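Local coordinates for protein probable UTP--glucose-1-phosphate uridylyltransferase YngB (Bacillus subtilis, PDB 7O2N) that catalyses the formation of UDP-glucose from UTP and glucose-1-phosphate, a step toward the diglucosyl-diacylglycerol glycolipid of the membrane, at residues M146-Y149 with D150-T154; A113-C116 with A117-F120; F76-E80 with K81-E85. One frame throughout, in Å; residues are numbered along the deposited sequence.

In the fold
From the N terminus the chain meets contact 3 (76-85) first, then contact 2 (113-120) and last contact 1 (146-154). Each is a local turn in continuous chain, so none closes a long loop and none nests in or crosses another. Contact 3 joins helix 72-79 to helix 84-93 at the periphery, beside the second subunit of the homodimer. Past strand 98-103, contact 2 joins helix 109-116 to helix 118-121 before strand 125-129, packing on strand 52-57 and helix 213-219. Contact 1 ends helix 141-152 and packs on strands 156-161 and 244-247. Contacts 1 and 2 have centres about 21 Å apart; contact 3 lies about 40 Å from contact 2, centre to centre.

Contact 1 of 3, residues M146-Y149 with D150-T154; sequences MDVY and DVYGT
Tyr-149 and Gly-153 make the closing turn of helix 141-152, and the aromatic contact between them is a CH-pi one. Gly-153 CA sits over one face of the tyrosine ring, 3.9 Å from its centroid and offset toward the rim. With CG anti to the backbone N (chi1 -177°), the ring is carried alongside the chain that leaves the helix. Thr-154 O meets its edge near the plane, closest to CD1.

Backbone hydrogen bonds wind the turn. Asp-150 N reaches Met-146 O at 2.8 Å in a nearly straight bond, and Tyr-152 N bonds Val-148 O at 3.0 Å. Gly-153 N takes a lone pair of Tyr-149 O, lying in the carbonyl plane. Gly-153, with phi at 65°, is the first residue to leave helical geometry.

Among the charged groups, the carboxylates of Asp-147 and Asp-150 lie side by side with planes 17° apart, OD1 to OD1 3.9 Å. Arg-143 forms a salt bridge with Asp-147, which probably eases the repulsion. Apolar packing brings Val-148 CG2 to within 4.2 Å of Tyr-152 CD1.

The turn lies against the sheet of this GT-A-type nucleotidyltransferase: Val-148 and Tyr-149 pack on Val-156 of strand 156-161, Tyr-149 OH bonds Asn-210 on strand 206-210, and the Tyr-152 ring meets His-244 of strand 244-247.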
# COMPACT_ATOMS: atom_id res chain seq x y z
N MET A 146 21.67 -21.39 3.60
CA MET A 146 21.59 -22.73 3.03
C MET A 146 23.02 -23.26 2.84
O MET A 146 23.28 -24.46 3.01
CB MET A 146 20.83 -22.73 1.70
CG MET A 146 19.30 -22.80 1.81
SD MET A 146 18.42 -22.16 0.31
CE MET A 146 18.86 -23.40 -0.90
N ASP A 147 23.94 -22.35 2.52
CA ASP A 147 25.31 -22.71 2.21
C ASP A 147 26.02 -23.15 3.48
O ASP A 147 26.79 -24.12 3.44
CB ASP A 147 25.97 -21.64 1.33
CG ASP A 147 25.37 -21.65 -0.06
OD1 ASP A 147 24.39 -22.40 -0.26
OD2 ASP A 147 25.86 -20.92 -0.93
N VAL A 148 25.72 -22.48 4.60
CA VAL A 148 26.23 -22.95 5.87
C VAL A 148 25.58 -24.29 6.22
O VAL A 148 26.25 -25.15 6.81
CB VAL A 148 26.20 -21.90 7.01
CG1 VAL A 148 25.45 -20.63 6.62
CG2 VAL A 148 25.73 -22.44 8.37
N TYR A 149 24.31 -24.48 5.82
CA TYR A 149 23.65 -25.75 6.10
C TYR A 149 24.33 -26.91 5.37
O TYR A 149 24.69 -27.91 6.00
CB TYR A 149 22.15 -25.74 5.76
CG TYR A 149 21.48 -27.04 6.12
CD1 TYR A 149 21.14 -27.28 7.44
CD2 TYR A 149 21.24 -28.03 5.17
CE1 TYR A 149 20.56 -28.48 7.82
CE2 TYR A 149 20.68 -29.24 5.55
CZ TYR A 149 20.34 -29.46 6.88
OH TYR A 149 19.77 -30.61 7.34
N ASP A 150 24.48 -26.77 4.03
CA ASP A 150 25.17 -27.73 3.18
C ASP A 150 26.39 -28.31 3.90
O ASP A 150 26.69 -29.49 3.74
CB ASP A 150 25.60 -27.12 1.84
CG ASP A 150 24.51 -27.05 0.78
OD1 ASP A 150 24.71 -26.32 -0.21
OD2 ASP A 150 23.46 -27.70 0.95
N VAL A 151 27.08 -27.50 4.71
CA VAL A 151 28.29 -28.00 5.34
C VAL A 151 27.97 -28.53 6.73
O VAL A 151 28.04 -29.73 6.92
CB VAL A 151 29.48 -27.02 5.29
CG1 VAL A 151 29.38 -25.98 4.18
CG2 VAL A 151 29.77 -26.41 6.65
N TYR A 152 27.58 -27.68 7.69
CA TYR A 152 27.43 -28.12 9.07
C TYR A 152 26.18 -28.98 9.28
O TYR A 152 26.14 -29.78 10.21
CB TYR A 152 27.44 -26.96 10.06
CG TYR A 152 28.71 -26.15 10.01
CD1 TYR A 152 28.89 -25.17 9.05
CD2 TYR A 152 29.73 -26.38 10.92
CE1 TYR A 152 30.06 -24.43 8.99
CE2 TYR A 152 30.90 -25.64 10.89
CZ TYR A 152 31.06 -24.66 9.92
OH TYR A 152 32.20 -23.92 9.85
N GLY A 153 25.15 -28.79 8.45
CA GLY A 153 23.97 -29.64 8.50
C GLY A 153 23.17 -29.53 9.81
O GLY A 153 22.27 -30.32 10.03
N THR A 154 23.50 -28.56 10.67
CA THR A 154 22.67 -28.29 11.83
C THR A 154 21.69 -27.17 11.51
O THR A 154 21.74 -26.58 10.42
CB THR A 154 23.48 -27.77 13.02
OG1 THR A 154 24.61 -27.04 12.55
CG2 THR A 154 23.92 -28.87 13.96

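Contact 2 of 3, residues A113-C116 with A117-F120; sequences AVLC and AEHF
The carboxylate of Glu-118 comes to Leu-115 with one oxygen, OE1 standing 4.0 Å from the leucine CD2. The flat carbonyl groups of Val-114 and Leu-115 receive backbone N-H donors, both from well above the plane and not on a lone pair: Ala-117 N stands 64° out of the Val-114 carbonyl plane, and Glu-118 N 55° out of that of Leu-115. The ring of Phe-120 turns to partners outside the turn, with Lys-6 in a cation-pi contact and the His-100 ring meeting it obliquely.

Two consecutive backbone bonds at the join of helix 109-116 with helix 118-121 span three residues each, as in a 3-10 helix. Ala-117 N donates to Val-114 O at 3.2 Å, and Glu-118 N to Leu-115 O at 2.9 Å. A separate bond of the same span, Phe-120 N to Ala-117 O, lies within the second segment.

The side chains of Leu-115 and Glu-118 run side by side in the same direction. Glu-118 has CG anti to its own nitrogen (chi1 178°) and stays extended beyond it, which carries the carboxylate along the leucine branch. Ala-117 CB lies 3.3 Å from Val-114 O, and its methyl also packs on Leu-54 of strand 52-57.

Leu-115 rests on Phe-214 and Leu-217 of helix 213-219, and Glu-118 touches Phe-214 too. The one meeting of side chains across the turn, a carboxylate oxygen beside a methyl, is a van der Waals contact, so cohesion here rests mainly on the two main-chain hydrogen bonds.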
# COMPACT_ATOMS: atom_id res chain seq x y z
N ALA A 113 2.67 -22.18 14.32
CA ALA A 113 2.63 -21.98 12.87
C ALA A 113 3.62 -22.90 12.17
O ALA A 113 3.28 -23.49 11.15
CB ALA A 113 2.90 -20.54 12.53
N VAL A 114 4.82 -23.03 12.72
CA VAL A 114 5.84 -23.88 12.13
C VAL A 114 5.40 -25.35 12.23
O VAL A 114 5.75 -26.15 11.37
CB VAL A 114 7.20 -23.64 12.80
CG1 VAL A 114 8.29 -24.56 12.25
CG2 VAL A 114 7.61 -22.18 12.67
N LEU A 115 4.62 -25.68 13.26
CA LEU A 115 4.20 -27.06 13.46
C LEU A 115 3.22 -27.47 12.37
O LEU A 115 3.23 -28.63 11.92
CB LEU A 115 3.56 -27.20 14.85
CG LEU A 115 4.48 -27.81 15.91
CD1 LEU A 115 3.69 -28.14 17.16
CD2 LEU A 115 5.22 -29.03 15.37
N CYS A 116 2.39 -26.50 11.94
CA CYS A 116 1.40 -26.74 10.90
C CYS A 116 2.08 -27.30 9.65
O CYS A 116 1.51 -28.14 8.96
CB CYS A 116 0.66 -25.45 10.54
SG CYS A 116 -0.39 -24.78 11.86
N ALA A 117 3.32 -26.87 9.42
CA ALA A 117 4.04 -27.19 8.20
C ALA A 117 4.50 -28.65 8.18
O ALA A 117 4.92 -29.14 7.12
CB ALA A 117 5.21 -26.26 8.13
N GLU A 118 4.39 -29.32 9.34
CA GLU A 118 5.08 -30.56 9.64
C GLU A 118 4.98 -31.54 8.47
O GLU A 118 6.00 -31.93 7.91
CB GLU A 118 4.55 -31.19 10.93
CG GLU A 118 5.21 -32.51 11.26
CD GLU A 118 4.78 -33.13 12.58
OE1 GLU A 118 4.21 -32.39 13.43
OE2 GLU A 118 5.02 -34.33 12.78
N HIS A 119 3.74 -31.90 8.12
CA HIS A 119 3.45 -33.00 7.21
C HIS A 119 3.83 -32.61 5.79
O HIS A 119 4.11 -33.47 4.96
CB HIS A 119 1.98 -33.43 7.35
CG HIS A 119 1.66 -34.03 8.68
ND1 HIS A 119 1.69 -35.40 8.91
CD2 HIS A 119 1.33 -33.47 9.87
CE1 HIS A 119 1.38 -35.65 10.17
NE2 HIS A 119 1.16 -34.48 10.78
N PHE A 120 3.84 -31.30 5.54
CA PHE A 120 4.09 -30.77 4.21
C PHE A 120 5.56 -30.94 3.85
O PHE A 120 5.87 -31.35 2.74
CB PHE A 120 3.60 -29.33 4.08
CG PHE A 120 4.23 -28.57 2.95
CD1 PHE A 120 3.83 -28.80 1.64
CD2 PHE A 120 5.24 -27.65 3.18
CE1 PHE A 120 4.40 -28.09 0.59
CE2 PHE A 120 5.82 -26.97 2.13
CZ PHE A 120 5.40 -27.18 0.83

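Contact 3 of 3, residues F76-E80 with K81-E85; sequences FNLRE and KGKTE
Lys-81 packs across Asn-77 where a short helix-loop-helix connection leads from helix 72-79 to helix 84-93. At Lys-81 the backbone N makes a weak hydrogen bond with Arg-79 O, while CB lies close to Asn-77 O. The lysine chain is bent at chi2, chi3 and chi4 and crosses the asparagine at a slant, CE coming to the ND2 end of the Asn-77 amide at 3.4 Å. Asn-77 presents the amide with CG anti to the main-chain N (chi1 -160°). On the dimer side it packs against Leu-14 of the second subunit, and Leu-78 against Thr-16 of that subunit; both fall in a Gly-X-Gly-Thr-Arg signature, which in relatives lines the nucleotide site. An alanine here in place of Asn-77 would probably leave Lys-81 CE without the amide beside it and the end of the lysine freer to turn, and reduce the packing on Leu-14 of the second subunit.

Next, Gly-82 N forms a second, long and weak bond to Arg-79 O at 3.4 Å. Its phi of 102° with psi at -36° would jam a CB against the preceding carbonyl oxygen, a conformation that suits glycine.

Lys-83 then starts the approach to the second helix. Leu-78, buried beneath the loop, also reaches Thr-86 and Leu-87 of that helix. Its CB is 4.0 Å from Lys-83 O, and its CD2 methyl stands 4.2 Å from Lys-83 CB.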
# COMPACT_ATOMS: atom_id res chain seq x y z
N PHE A 76 -6.86 -10.40 -19.73
CA PHE A 76 -7.67 -9.85 -20.81
C PHE A 76 -7.34 -8.37 -20.99
O PHE A 76 -6.90 -7.95 -22.06
CB PHE A 76 -9.18 -10.07 -20.63
CG PHE A 76 -9.98 -9.58 -21.82
CD1 PHE A 76 -10.29 -8.24 -21.97
CD2 PHE A 76 -10.39 -10.46 -22.83
CE1 PHE A 76 -11.00 -7.78 -23.07
CE2 PHE A 76 -11.11 -10.00 -23.92
CZ PHE A 76 -11.42 -8.66 -24.04
N ASN A 77 -7.50 -7.59 -19.93
CA ASN A 77 -7.38 -6.15 -20.06
C ASN A 77 -5.99 -5.75 -20.56
O ASN A 77 -5.83 -4.70 -21.18
CB ASN A 77 -7.68 -5.41 -18.76
CG ASN A 77 -8.03 -3.97 -19.04
OD1 ASN A 77 -8.77 -3.68 -19.96
ND2 ASN A 77 -7.47 -3.05 -18.27
N LEU A 78 -5.00 -6.59 -20.29
CA LEU A 78 -3.64 -6.22 -20.62
C LEU A 78 -3.37 -6.55 -22.09
O LEU A 78 -2.83 -5.71 -22.82
CB LEU A 78 -2.67 -6.95 -19.69
CG LEU A 78 -2.48 -6.34 -18.29
CD1 LEU A 78 -1.31 -7.02 -17.62
CD2 LEU A 78 -2.27 -4.82 -18.32
N ARG A 79 -3.76 -7.77 -22.50
CA ARG A 79 -3.61 -8.27 -23.87
C ARG A 79 -4.32 -7.32 -24.83
O ARG A 79 -3.80 -6.97 -25.89
CB ARG A 79 -4.23 -9.66 -24.04
CG ARG A 79 -4.12 -10.21 -25.46
CD ARG A 79 -5.30 -10.98 -26.05
NE ARG A 79 -6.21 -11.69 -25.16
CZ ARG A 79 -5.90 -12.37 -24.04
NH1 ARG A 79 -4.65 -12.48 -23.64
NH2 ARG A 79 -6.86 -12.96 -23.34
N GLU A 80 -5.52 -6.91 -24.42
CA GLU A 80 -6.39 -6.10 -25.26
C GLU A 80 -6.02 -4.64 -25.04
O GLU A 80 -6.90 -3.79 -24.93
CB GLU A 80 -7.83 -6.42 -24.87
CG GLU A 80 -8.75 -6.66 -26.05
CD GLU A 80 -9.80 -5.58 -26.19
OE1 GLU A 80 -9.68 -4.54 -25.50
OE2 GLU A 80 -10.74 -5.78 -26.97
N LYS A 81 -4.72 -4.35 -24.98
CA LYS A 81 -4.23 -3.02 -24.66
C LYS A 81 -2.76 -2.92 -25.05
O LYS A 81 -2.17 -1.84 -25.04
CB LYS A 81 -4.37 -2.75 -23.15
CG LYS A 81 -5.46 -1.79 -22.71
CD LYS A 81 -4.98 -0.83 -21.63
CE LYS A 81 -5.80 -0.89 -20.36
NZ LYS A 81 -6.33 0.44 -19.98
N GLY A 82 -2.17 -4.08 -25.36
CA GLY A 82 -0.83 -4.08 -25.91
C GLY A 82 0.23 -4.45 -24.87
O GLY A 82 1.20 -5.13 -25.23
N LYS A 83 0.01 -4.00 -23.62
CA LYS A 83 0.96 -4.11 -22.52
C LYS A 83 1.34 -5.58 -22.35
O LYS A 83 0.78 -6.28 -21.53
CB LYS A 83 0.41 -3.47 -21.24
CG LYS A 83 0.08 -1.99 -21.36
CD LYS A 83 -0.57 -1.37 -20.13
CE LYS A 83 -0.16 0.07 -19.87
NZ LYS A 83 -0.87 0.71 -18.73
N THR A 84 2.32 -6.02 -23.14
CA THR A 84 2.70 -7.41 -23.26
C THR A 84 3.92 -7.64 -22.38
O THR A 84 4.14 -8.73 -21.89
CB THR A 84 2.92 -7.79 -24.74
OG1 THR A 84 3.52 -9.09 -24.77
CG2 THR A 84 3.78 -6.80 -25.50
N GLU A 85 4.72 -6.59 -22.23
CA GLU A 85 5.79 -6.54 -21.24
C GLU A 85 5.18 -6.80 -19.86
O GLU A 85 5.69 -7.62 -19.11
CB GLU A 85 6.49 -5.17 -21.33
CG GLU A 85 5.59 -3.96 -21.01
CD GLU A 85 4.53 -3.49 -22.02
OE1 GLU A 85 3.93 -2.40 -21.81
OE2 GLU A 85 4.30 -4.20 -23.01